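Local coordinates for protein porin (Acinetobacter baumannii AB307-0294, PDB 5DL7) that is an outer-membrane beta-barrel of the OprD porin family that probably lets small molecules through, perhaps vanillate, at residues 106-114 / 122-130; 305-313 / 344-352. All blocks are in the same frame, centred on the assembly; numbering follows the deposited sequence.

Contact 1 comes first along the chain and is complete before contact 2 begins. Their centres lie about 31 Å apart, on opposite sides of the centre of the chain, and their nearest atoms are about 12 Å from each other. Both belong to the same antiparallel beta-barrel. Contact 1 is a wall contact: 106-114 pairs with 122-124 in a hairpin, and then the chain turns off at Gly-125. In contact 2 a loop, 305-313, rests against the side chains of strand 344-352. One contact therefore lies within the wall, where neighbouring strands join and part. The other places a loop inside the barrel, where it probably helps to narrow the passage.

Contact 1: 106-114 / 122-130; sequences YGKIGITGK and LFVGDLVPQ. With C8E ((hydroxyethyloxy)tri(ethyloxy)octane), chain J.
Thr-112 and Asp-126 meet where a beta hairpin of the barrel wall opens. Strand 106-114 runs antiparallel to 122-124, and the chain then turns a corner at Gly-125. A detergent molecule, C8E of chain J, lies along the corner, with its O18 3.5 Å from Gly-125 CA.

Backbone bonds hold the regular part. Gly-113 N to Val-124 O and Val-124 N to Gly-113 O are both 2.9 Å, a hydrogen-bonded pair. Past the corner, Asp-126 N still reaches Ile-111 O at 3.0 Å.

Side chains take over the remaining bonds. Asp-126 OD2 accepts from Ile-111 N at 2.8 Å, on its anti side and 25° out of the carboxylate plane. The carboxylate thus does the work of a strand carbonyl. Its other oxygen, OD1, has a salt bridge to Arg-147 and a hydrogen bond to Tyr-177 OH, so both oxygens are engaged. Thr-112 OG1 donates to Asp-126 O at 2.6 Å. With OG1 beside the backbone N (chi1 -40°), CG2 is anti to that N and lies at the edge of the Phe-123 ring, near its plane.

Lys-114 and Phe-123, a non-hydrogen-bonded pair, pack their side chains together, running side by side in the same direction. The lysine chain is extended, and its NZ ends in a salt bridge with Asp-71. Across the two strands, Lys-114 CD touches Phe-123 CE2 at 3.8 Å.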
loop_
_atom_site.group_PDB
_atom_site.type_symbol
_atom_site.label_atom_id
_atom_site.label_comp_id
_atom_site.label_asym_id
_atom_site.label_seq_id
_atom_site.Cartn_x
_atom_site.Cartn_y
_atom_site.Cartn_z
ATOM N N TYR A 106 -7.268 20.553 -1.603
ATOM C CA TYR A 106 -7.037 19.970 -2.882
ATOM C C TYR A 106 -8.123 19.037 -3.223
ATOM O O TYR A 106 -8.624 18.237 -2.314
ATOM C CB TYR A 106 -5.714 19.295 -3.045
ATOM C CG TYR A 106 -5.357 17.961 -2.261
ATOM C CD1 TYR A 106 -5.412 17.909 -0.864
ATOM C CD2 TYR A 106 -4.847 16.830 -2.940
ATOM C CE1 TYR A 106 -4.977 16.698 -0.167
ATOM C CE2 TYR A 106 -4.411 15.621 -2.279
ATOM C CZ TYR A 106 -4.518 15.633 -0.821
ATOM O OH TYR A 106 -4.019 14.536 -0.202
ATOM N N GLY A 107 -8.465 19.015 -4.514
ATOM C CA GLY A 107 -9.630 18.273 -4.988
ATOM C C GLY A 107 -9.306 17.539 -6.279
ATOM O O GLY A 107 -8.421 18.026 -6.980
ATOM N N LYS A 108 -9.941 16.368 -6.615
ATOM C CA LYS A 108 -9.587 15.673 -7.832
ATOM C C LYS A 108 -10.626 14.597 -8.131
ATOM O O LYS A 108 -11.411 14.190 -7.184
ATOM C CB LYS A 108 -8.221 15.030 -7.880
ATOM C CG LYS A 108 -7.769 14.414 -6.548
ATOM C CD LYS A 108 -6.501 13.682 -6.588
ATOM C CE LYS A 108 -5.991 13.359 -5.218
ATOM N NZ LYS A 108 -4.723 12.633 -5.218
ATOM N N ILE A 109 -10.858 14.367 -9.374
ATOM C CA ILE A 109 -11.948 13.460 -9.764
ATOM C C ILE A 109 -11.369 12.444 -10.746
ATOM O O ILE A 109 -10.655 12.846 -11.709
ATOM C CB ILE A 109 -13.214 14.111 -10.246
ATOM C CG1 ILE A 109 -14.244 13.054 -10.736
ATOM C CG2 ILE A 109 -13.007 14.995 -11.468
ATOM C CD1 ILE A 109 -15.613 13.631 -10.857
ATOM N N GLY A 110 -11.628 11.140 -10.573
ATOM C CA GLY A 110 -11.369 10.099 -11.556
ATOM C C GLY A 110 -12.565 9.436 -12.132
ATOM O O GLY A 110 -13.533 9.291 -11.459
ATOM N N ILE A 111 -12.609 9.289 -13.411
ATOM C CA ILE A 111 -13.774 8.684 -14.093
ATOM C C ILE A 111 -13.293 7.468 -14.911
ATOM O O ILE A 111 -12.218 7.521 -15.486
ATOM C CB ILE A 111 -14.291 9.624 -15.150
ATOM C CG1 ILE A 111 -14.415 11.036 -14.569
ATOM C CG2 ILE A 111 -15.554 9.104 -15.705
ATOM C CD1 ILE A 111 -15.736 11.301 -13.922
ATOM N N THR A 112 -14.133 6.424 -15.048
ATOM C CA THR A 112 -13.749 5.218 -15.780
ATOM C C THR A 112 -14.931 4.766 -16.586
ATOM O O THR A 112 -16.074 4.813 -16.106
ATOM C CB THR A 112 -13.439 4.025 -14.842
ATOM O OG1 THR A 112 -12.735 4.433 -13.695
ATOM C CG2 THR A 112 -12.615 2.943 -15.565
ATOM N N GLY A 113 -14.777 4.490 -17.852
ATOM C CA GLY A 113 -15.832 3.926 -18.598
ATOM C C GLY A 113 -15.519 2.399 -18.629
ATOM O O GLY A 113 -14.383 1.979 -18.610
ATOM N N LYS A 114 -16.606 1.608 -18.692
ATOM C CA LYS A 114 -16.470 0.132 -18.666
ATOM C C LYS A 114 -17.436 -0.504 -19.541
ATOM O O LYS A 114 -18.540 -0.047 -19.847
ATOM C CB LYS A 114 -16.525 -0.359 -17.197
ATOM C CG LYS A 114 -17.800 -0.106 -16.540
ATOM C CD LYS A 114 -17.692 -0.457 -15.018
ATOM C CE LYS A 114 -19.164 -0.400 -14.583
ATOM N NZ LYS A 114 -19.101 -0.528 -13.099
ATOM N N LEU A 122 -13.738 -4.557 -19.637
ATOM C CA LEU A 122 -12.713 -3.658 -20.100
ATOM C C LEU A 122 -13.044 -2.285 -19.376
ATOM O O LEU A 122 -14.175 -1.857 -19.381
ATOM C CB LEU A 122 -12.824 -3.538 -21.589
ATOM C CG LEU A 122 -11.814 -2.539 -22.251
ATOM C CD1 LEU A 122 -10.454 -3.024 -22.006
ATOM C CD2 LEU A 122 -12.086 -2.336 -23.748
ATOM N N PHE A 123 -12.021 -1.657 -18.846
ATOM C CA PHE A 123 -12.108 -0.381 -18.110
ATOM C C PHE A 123 -11.104 0.590 -18.715
ATOM O O PHE A 123 -9.997 0.145 -18.992
ATOM C CB PHE A 123 -11.743 -0.510 -16.666
ATOM C CG PHE A 123 -12.560 -1.539 -15.886
ATOM C CD1 PHE A 123 -12.186 -2.909 -15.907
ATOM C CD2 PHE A 123 -13.570 -1.130 -15.029
ATOM C CE1 PHE A 123 -12.937 -3.913 -15.214
ATOM C CE2 PHE A 123 -14.356 -2.119 -14.303
ATOM C CZ PHE A 123 -14.006 -3.490 -14.425
ATOM N N VAL A 124 -11.567 1.839 -19.065
ATOM C CA VAL A 124 -10.717 2.797 -19.690
ATOM C C VAL A 124 -10.852 4.082 -18.866
ATOM O O VAL A 124 -11.985 4.566 -18.655
ATOM C CB VAL A 124 -11.163 3.038 -21.147
ATOM C CG1 VAL A 124 -10.265 4.171 -21.698
ATOM C CG2 VAL A 124 -11.012 1.757 -21.963
ATOM N N GLY A 125 -9.745 4.621 -18.449
ATOM C CA GLY A 125 -9.743 5.899 -17.706
ATOM C C GLY A 125 -8.944 5.832 -16.495
ATOM O O GLY A 125 -7.799 5.373 -16.477
ATOM N N ASP A 126 -9.525 6.318 -15.394
ATOM C CA ASP A 126 -8.879 6.407 -14.129
ATOM C C ASP A 126 -9.039 5.024 -13.410
ATOM O O ASP A 126 -10.134 4.498 -13.550
ATOM C CB ASP A 126 -9.462 7.483 -13.273
ATOM C CG ASP A 126 -9.050 9.100 -13.901
ATOM O OD1 ASP A 126 -7.735 9.587 -13.866
ATOM O OD2 ASP A 126 -10.024 9.762 -14.461
ATOM N N LEU A 127 -7.936 4.519 -12.890
ATOM C CA LEU A 127 -7.891 3.126 -12.357
ATOM C C LEU A 127 -7.253 3.116 -10.990
ATOM O O LEU A 127 -6.313 3.890 -10.686
ATOM C CB LEU A 127 -7.123 2.235 -13.322
ATOM C CG LEU A 127 -7.683 2.244 -14.702
ATOM C CD1 LEU A 127 -6.653 1.535 -15.671
ATOM C CD2 LEU A 127 -9.003 1.476 -14.753
ATOM N N VAL A 128 -7.640 2.103 -10.135
ATOM C CA VAL A 128 -6.996 1.947 -8.800
ATOM C C VAL A 128 -6.510 0.459 -8.734
ATOM O O VAL A 128 -7.221 -0.449 -8.332
ATOM C CB VAL A 128 -8.049 2.186 -7.678
ATOM C CG1 VAL A 128 -7.384 2.087 -6.313
ATOM C CG2 VAL A 128 -8.704 3.580 -7.877
ATOM N N PRO A 129 -5.382 0.173 -9.343
ATOM C CA PRO A 129 -4.835 -1.228 -9.425
ATOM C C PRO A 129 -4.515 -1.754 -8.067
ATOM O O PRO A 129 -4.156 -0.986 -7.186
ATOM C CB PRO A 129 -3.610 -1.076 -10.297
ATOM C CG PRO A 129 -3.690 0.365 -10.942
ATOM C CD PRO A 129 -4.497 1.171 -10.004
ATOM N N GLN A 130 -4.672 -3.073 -7.932
ATOM C CA GLN A 130 -4.455 -3.765 -6.688
ATOM C C GLN A 130 -3.626 -5.051 -6.892
ATOM O O GLN A 130 -3.963 -6.108 -6.353
ATOM C CB GLN A 130 -5.817 -4.180 -6.127
ATOM C CG GLN A 130 -6.788 -2.994 -6.027
ATOM C CD GLN A 130 -6.455 -2.328 -4.796
ATOM O OE1 GLN A 130 -5.657 -1.493 -4.702
ATOM N NE2 GLN A 130 -7.094 -2.782 -3.786
HETATM C C10 C8E J . -4.279 4.700 -22.626
HETATM C C11 C8E J . -4.857 5.951 -21.912
HETATM O O12 C8E J . -6.290 6.013 -22.057
HETATM C C13 C8E J . -7.122 6.585 -20.980
HETATM C C14 C8E J . -7.126 8.123 -20.716
HETATM O O15 C8E J . -8.207 8.347 -19.757
HETATM C C16 C8E J . -8.688 9.595 -19.277
HETATM C C17 C8E J . -9.904 9.518 -18.306
HETATM O O18 C8E J . -10.800 8.881 -19.216
HETATM C C19 C8E J . -12.066 8.560 -18.727
HETATM C C20 C8E J . -12.626 7.804 -19.944
HETATM O O21 C8E J . -14.013 7.706 -19.749
#

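Contact 2: 305-313 / 344-352; sequences LDFMSSDYS and MTRYAKGED. With C8E ((hydroxyethyloxy)tri(ethyloxy)octane), chain H.
The loop between strands 278-288 and 318-327 folds into the barrel, as inward-folded loops of porins do. Its segment 305-313 lies on the inner face of strand 344-352, held chiefly by Arg-346, with Ala-348 and Gly-350 beyond it. Arg-346 faces the loop, with its chain extended from CG to NE, and meets Asp-306 and Phe-307.

The guanidinium grips Asp-306 end-on with two nitrogens. NH1 forms a salt bridge with OD1 of Asp-306 at 2.8 Å. The carboxylate oxygen lies in the guanidinium plane, but the two flat groups stand 84° apart, and OD1 is approached from above the carboxylate plane. NH2 donates to the backbone O of Asp-306 at 2.9 Å, less straight (142°) than the NH1 bond, with NH2 above the carbonyl plane. NH2 also has a salt bridge to Glu-369, which probably offsets the arginine charge further.

Phe-307 lies between two residues of the strand. The guanidinium stacks flat on one face of the ring, planes 16° apart, and its CZ is 4.0 Å from the ring centroid, a cation-pi contact. On the opposite face is the methyl of Ala-348, a CH-pi contact with CB 3.9 Å from the centroid. Salt bridge and stack together fix the rotation of the guanidinium. Met-344 CE sits over the rim of its other face.

Farther along, Tyr-312 turns its ring edge to the strand, and CE2 lies 3.9 Å from Gly-350 N. Tyr-312 N donates to Ser-310 OG, an ST turn. The hydroxyl of Tyr-312 bonds to Ser-367.

Around the contact, strand 363-375 touches Phe-307 and Tyr-312, strand 384-395 meets Met-308, and strand 318-327 packs on Leu-305 and Arg-346.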
loop_
_atom_site.group_PDB
_atom_site.type_symbol
_atom_site.label_atom_id
_atom_site.label_comp_id
_atom_site.label_asym_id
_atom_site.label_seq_id
_atom_site.Cartn_x
_atom_site.Cartn_y
_atom_site.Cartn_z
ATOM N N LEU A 305 5.734 -7.915 4.428
ATOM C CA LEU A 305 5.818 -7.113 5.719
ATOM C C LEU A 305 5.656 -5.653 5.334
ATOM O O LEU A 305 6.491 -5.094 4.586
ATOM C CB LEU A 305 7.119 -7.429 6.521
ATOM C CG LEU A 305 7.391 -8.862 6.782
ATOM C CD1 LEU A 305 8.645 -8.977 7.627
ATOM C CD2 LEU A 305 6.163 -9.426 7.540
ATOM N N ASP A 306 4.565 -5.008 5.690
ATOM C CA ASP A 306 4.247 -3.613 5.265
ATOM C C ASP A 306 4.303 -2.676 6.483
ATOM O O ASP A 306 3.353 -2.216 7.062
ATOM C CB ASP A 306 2.837 -3.543 4.711
ATOM C CG ASP A 306 1.753 -4.047 5.706
ATOM O OD1 ASP A 306 1.985 -4.987 6.730
ATOM O OD2 ASP A 306 0.530 -3.584 5.486
ATOM N N PHE A 307 5.519 -2.406 6.942
ATOM C CA PHE A 307 5.760 -1.557 8.169
ATOM C C PHE A 307 5.716 -0.052 7.922
ATOM O O PHE A 307 5.864 0.353 6.704
ATOM C CB PHE A 307 7.128 -1.981 8.700
ATOM C CG PHE A 307 7.035 -3.173 9.670
ATOM C CD1 PHE A 307 6.690 -4.432 9.225
ATOM C CD2 PHE A 307 7.226 -3.021 11.002
ATOM C CE1 PHE A 307 6.664 -5.533 10.106
ATOM C CE2 PHE A 307 7.130 -4.101 11.911
ATOM C CZ PHE A 307 6.826 -5.360 11.452
ATOM N N MET A 308 5.466 0.719 8.904
ATOM C CA MET A 308 5.141 2.120 8.874
ATOM C C MET A 308 6.333 2.971 8.403
ATOM O O MET A 308 6.143 3.938 7.616
ATOM C CB MET A 308 4.580 2.608 10.167
ATOM C CG MET A 308 3.223 1.947 10.403
ATOM S SD MET A 308 2.751 2.209 12.209
ATOM C CE MET A 308 2.697 3.965 12.358
ATOM N N SER A 309 7.530 2.675 8.915
ATOM C CA SER A 309 8.579 3.707 8.965
ATOM C C SER A 309 9.754 3.369 7.984
ATOM O O SER A 309 10.705 4.158 7.987
ATOM C CB SER A 309 9.155 3.886 10.368
ATOM O OG SER A 309 8.081 4.238 11.237
ATOM N N SER A 310 9.698 2.237 7.275
ATOM C CA SER A 310 10.696 1.866 6.276
ATOM C C SER A 310 10.069 0.834 5.378
ATOM O O SER A 310 9.143 0.120 5.793
ATOM C CB SER A 310 11.933 1.204 6.951
ATOM O OG SER A 310 12.915 0.629 6.029
ATOM N N ASP A 311 10.675 0.611 4.222
ATOM C CA ASP A 311 10.275 -0.438 3.313
ATOM C C ASP A 311 10.893 -1.789 3.564
ATOM O O ASP A 311 10.366 -2.775 2.969
ATOM C CB ASP A 311 10.327 0.005 1.876
ATOM C CG ASP A 311 11.603 0.071 1.282
ATOM O OD1 ASP A 311 12.686 -0.354 1.811
ATOM O OD2 ASP A 311 11.606 0.069 0.043
ATOM N N TYR A 312 11.957 -1.870 4.345
ATOM C CA TYR A 312 12.631 -3.174 4.677
ATOM C C TYR A 312 13.011 -3.967 3.446
ATOM O O TYR A 312 13.242 -5.162 3.542
ATOM C CB TYR A 312 11.792 -3.992 5.680
ATOM C CG TYR A 312 11.865 -3.498 7.082
ATOM C CD1 TYR A 312 11.008 -2.566 7.500
ATOM C CD2 TYR A 312 12.685 -4.051 7.969
ATOM C CE1 TYR A 312 11.069 -2.024 8.805
ATOM C CE2 TYR A 312 12.783 -3.604 9.265
ATOM C CZ TYR A 312 11.970 -2.605 9.691
ATOM O OH TYR A 312 12.052 -2.053 10.966
ATOM N N SER A 313 13.257 -3.282 2.303
ATOM C CA SER A 313 13.452 -3.900 0.991
ATOM C C SER A 313 14.825 -3.584 0.371
ATOM O O SER A 313 14.950 -3.622 -0.907
ATOM C CB SER A 313 12.261 -3.559 0.029
ATOM O OG SER A 313 10.984 -3.999 0.641
ATOM N N MET A 344 -3.183 -5.204 17.297
ATOM C CA MET A 344 -2.019 -5.819 16.737
ATOM C C MET A 344 -0.793 -5.128 17.312
ATOM O O MET A 344 -0.701 -3.978 17.475
ATOM C CB MET A 344 -1.966 -5.827 15.165
ATOM C CG MET A 344 -0.925 -6.673 14.537
ATOM S SD MET A 344 0.486 -5.558 14.298
ATOM C CE MET A 344 -0.029 -4.349 12.842
ATOM N N THR A 345 0.178 -5.937 17.486
ATOM C CA THR A 345 1.632 -5.505 17.713
ATOM C C THR A 345 2.569 -6.420 16.948
ATOM O O THR A 345 2.352 -7.575 16.772
ATOM C CB THR A 345 2.037 -5.438 19.226
ATOM O OG1 THR A 345 3.337 -4.930 19.471
ATOM C CG2 THR A 345 1.922 -6.810 19.946
ATOM N N ARG A 346 3.693 -5.858 16.484
ATOM C CA ARG A 346 4.640 -6.545 15.693
ATOM C C ARG A 346 5.989 -5.943 15.771
ATOM O O ARG A 346 6.065 -4.729 16.149
ATOM C CB ARG A 346 4.162 -6.552 14.265
ATOM C CG ARG A 346 4.004 -5.217 13.616
ATOM C CD ARG A 346 3.506 -5.418 12.143
ATOM N NE ARG A 346 3.248 -4.114 11.530
ATOM C CZ ARG A 346 2.975 -3.957 10.259
ATOM N NH1 ARG A 346 2.783 -4.999 9.391
ATOM N NH2 ARG A 346 2.712 -2.696 9.836
ATOM N N TYR A 347 7.024 -6.714 15.600
ATOM C CA TYR A 347 8.388 -6.234 15.653
ATOM C C TYR A 347 9.058 -6.811 14.371
ATOM O O TYR A 347 8.924 -8.003 14.097
ATOM C CB TYR A 347 9.078 -6.754 16.853
ATOM C CG TYR A 347 10.587 -6.424 16.885
ATOM C CD1 TYR A 347 11.070 -5.110 17.174
ATOM C CD2 TYR A 347 11.572 -7.418 16.634
ATOM C CE1 TYR A 347 12.446 -4.831 17.197
ATOM C CE2 TYR A 347 12.941 -7.124 16.683
ATOM C CZ TYR A 347 13.368 -5.857 16.920
ATOM O OH TYR A 347 14.698 -5.577 16.962
ATOM N N ALA A 348 9.889 -6.037 13.778
ATOM C CA ALA A 348 10.787 -6.526 12.709
ATOM C C ALA A 348 12.222 -6.012 12.874
ATOM O O ALA A 348 12.368 -4.850 13.297
ATOM C CB ALA A 348 10.243 -6.079 11.348
ATOM N N LYS A 349 13.193 -6.845 12.585
ATOM C CA LYS A 349 14.501 -6.366 12.430
ATOM C C LYS A 349 15.095 -6.770 11.091
ATOM O O LYS A 349 14.947 -7.900 10.667
ATOM C CB LYS A 349 15.356 -6.942 13.524
ATOM C CG LYS A 349 15.604 -8.324 13.621
ATOM C CD LYS A 349 16.805 -8.596 14.599
ATOM C CE LYS A 349 17.510 -9.935 14.469
ATOM N NZ LYS A 349 17.198 -11.162 15.285
ATOM N N GLY A 350 15.719 -5.773 10.499
ATOM C CA GLY A 350 16.450 -5.970 9.235
ATOM C C GLY A 350 17.927 -5.814 9.399
ATOM O O GLY A 350 18.397 -4.906 10.136
ATOM N N GLU A 351 18.673 -6.759 8.808
ATOM C CA GLU A 351 20.112 -6.714 8.872
ATOM C C GLU A 351 20.762 -6.992 7.580
ATOM O O GLU A 351 20.139 -7.404 6.635
ATOM C CB GLU A 351 20.521 -7.878 9.853
ATOM C CG GLU A 351 19.948 -7.913 11.078
ATOM C CD GLU A 351 20.418 -9.135 11.926
ATOM O OE1 GLU A 351 20.958 -10.200 11.444
ATOM O OE2 GLU A 351 20.107 -9.022 13.095
ATOM N N ASP A 352 22.101 -6.863 7.541
ATOM C CA ASP A 352 22.893 -7.121 6.331
ATOM C C ASP A 352 22.521 -6.146 5.221
ATOM O O ASP A 352 22.885 -6.473 4.058
ATOM C CB ASP A 352 22.866 -8.589 5.859
ATOM C CG ASP A 352 23.337 -9.637 6.894
ATOM O OD1 ASP A 352 24.164 -9.240 7.786
ATOM O OD2 ASP A 352 22.883 -10.892 6.853
HETATM C C1 C8E H . 5.808 -7.285 19.466
HETATM C C2 C8E H . 5.461 -8.648 19.045
HETATM C C3 C8E H . 4.976 -9.406 20.221
HETATM C C4 C8E H . 4.943 -10.865 19.906
HETATM C C5 C8E H . 4.140 -11.753 20.784
HETATM C C6 C8E H . 4.613 -13.163 21.079
HETATM C C7 C8E H . 3.445 -14.141 21.275
HETATM C C8 C8E H . 3.657 -15.485 22.036
HETATM O O9 C8E H . 2.341 -16.111 22.082
HETATM C C10 C8E H . 2.057 -17.317 22.808
HETATM C C11 C8E H . 0.594 -17.307 23.310
HETATM O O12 C8E H . -0.328 -16.659 22.384
HETATM C C13 C8E H . -1.730 -16.707 22.713
HETATM C C14 C8E H . -2.324 -18.095 22.450
HETATM O O15 C8E H . -3.698 -18.120 22.810
HETATM C C16 C8E H . -4.088 -19.184 23.737
#